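Local structure of beta-cardiotoxin OH-27 (Ophiophagus hannah, 3PLC) at residues I43-K46 against E52-C55. The protein is a three-finger cardiotoxin of king cobra venom and probably acts on the heart. Numbering follows the deposited sequence.
Sequences ICPK and EVLC
Cys44 and Cys55 are joined by a disulfide, and this bond carries the contact. Cys44 SG and Cys55 SG lie 2.0 Å apart, with a torsion of 74° about the S-S bond. Cys44 places SG anti to its own backbone N (chi1 176°). Cys55 has SG anti to its carbonyl carbon and beside its N, and both sulfurs reach into the gap between the segments. Cys44 CB and Cys55 CB are 3.6 Å apart.

Next to the bridge, Val53 points its side chain at the loop 43-46. Its two methyls straddle the carbonyl oxygen of Pro45: Pro45 O lies 3.4 Å from Val53 CG1 and also from Val53 CG2. CG1 also faces the sulfur of Cys44. On the ring side, Pro45 CD approaches Val53 CG1 at 4.1 Å, and the two side chains cross at about a right angle. Val53 sits on an outer strand of the three-stranded sheet and touches Val23 and Met25 of the neighbouring strand 21-25. Pro45 also touches Met25, which places the loop beside the sheet. Backbone hydrogen bonds of Glu52 with Thr26 and Leu54 with Lys24 tie the strand there.

The exposed Lys46 end is looser than this close cluster. Lys46 O meets Val53 CG2 at 3.7 Å, but the side chain leaves the backbone away from strand 53-56. No touching residue is buried.

The disulfide closes the loop that leads into strand 53-56, one of the four cystines of this three-finger toxin. No hydrogen bond joins the two segments. The link therefore rests on one covalent bond and a few van der Waals contacts of Val53, and reduction would remove its main tie.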
loop_
_atom_site.group_PDB
_atom_site.type_symbol
_atom_site.label_atom_id
_atom_site.label_comp_id
_atom_site.label_asym_id
_atom_site.label_seq_id
_atom_site.Cartn_x
_atom_site.Cartn_y
_atom_site.Cartn_z
ATOM N N ILE A 43 -6.784 1.467 7.248
ATOM C CA ILE A 43 -6.064 1.159 8.477
ATOM C C ILE A 43 -4.899 0.203 8.168
ATOM O O ILE A 43 -4.995 -0.646 7.283
ATOM C CB ILE A 43 -7.010 0.584 9.566
ATOM C CG1 ILE A 43 -8.128 1.593 9.867
ATOM C CG2 ILE A 43 -6.233 0.249 10.844
ATOM C CD1 ILE A 43 -9.504 0.988 9.895
ATOM N N CYS A 44 -3.790 0.378 8.877
ATOM C CA CYS A 44 -2.588 -0.399 8.637
ATOM C C CYS A 44 -2.709 -1.797 9.261
ATOM O O CYS A 44 -2.700 -1.942 10.484
ATOM C CB CYS A 44 -1.354 0.351 9.154
ATOM S SG CYS A 44 0.216 -0.561 9.010
ATOM N N PRO A 45 -2.837 -2.833 8.420
ATOM C CA PRO A 45 -3.004 -4.187 8.954
ATOM C C PRO A 45 -1.790 -4.648 9.750
ATOM O O PRO A 45 -0.661 -4.319 9.411
ATOM C CB PRO A 45 -3.181 -5.039 7.698
ATOM C CG PRO A 45 -3.660 -4.060 6.651
ATOM C CD PRO A 45 -2.891 -2.817 6.950
ATOM N N LYS A 46 -2.041 -5.387 10.820
ATOM C CA LYS A 46 -0.984 -5.925 11.667
ATOM C C LYS A 46 -0.060 -6.828 10.846
ATOM O O LYS A 46 -0.519 -7.603 10.011
ATOM C CB LYS A 46 -1.617 -6.704 12.833
ATOM C CG LYS A 46 -0.663 -7.079 13.970
ATOM C CD LYS A 46 -1.366 -7.116 15.341
ATOM C CE LYS A 46 -1.362 -5.739 16.035
ATOM N NZ LYS A 46 -2.223 -4.709 15.366
ATOM N N GLU A 52 4.760 -9.460 5.913
ATOM C CA GLU A 52 5.234 -8.172 6.417
ATOM C C GLU A 52 4.493 -6.991 5.818
ATOM O O GLU A 52 4.365 -6.887 4.596
ATOM C CB GLU A 52 6.720 -7.992 6.172
ATOM C CG GLU A 52 7.300 -6.769 6.860
ATOM C CD GLU A 52 8.746 -6.549 6.496
ATOM O OE1 GLU A 52 9.003 -6.078 5.362
ATOM O OE2 GLU A 52 9.620 -6.855 7.345
ATOM N N VAL A 53 4.047 -6.094 6.695
ATOM C CA VAL A 53 3.280 -4.908 6.301
ATOM C C VAL A 53 4.091 -3.627 6.452
ATOM O O VAL A 53 4.465 -3.265 7.567
ATOM C CB VAL A 53 1.983 -4.768 7.146
ATOM C CG1 VAL A 53 1.124 -3.628 6.613
ATOM C CG2 VAL A 53 1.175 -6.068 7.159
ATOM N N LEU A 54 4.371 -2.956 5.336
ATOM C CA LEU A 54 4.829 -1.569 5.366
ATOM C C LEU A 54 3.663 -0.644 5.058
ATOM O O LEU A 54 2.926 -0.879 4.093
ATOM C CB LEU A 54 5.990 -1.333 4.386
ATOM C CG LEU A 54 6.606 0.089 4.284
ATOM C CD1 LEU A 54 8.135 0.080 4.420
ATOM C CD2 LEU A 54 6.198 0.792 2.975
ATOM N N CYS A 55 3.476 0.380 5.893
ATOM C CA CYS A 55 2.374 1.347 5.732
ATOM C C CYS A 55 2.941 2.717 5.882
ATOM O O CYS A 55 3.702 2.977 6.820
ATOM C CB CYS A 55 1.259 1.195 6.782
ATOM S SG CYS A 55 0.716 -0.443 7.034
#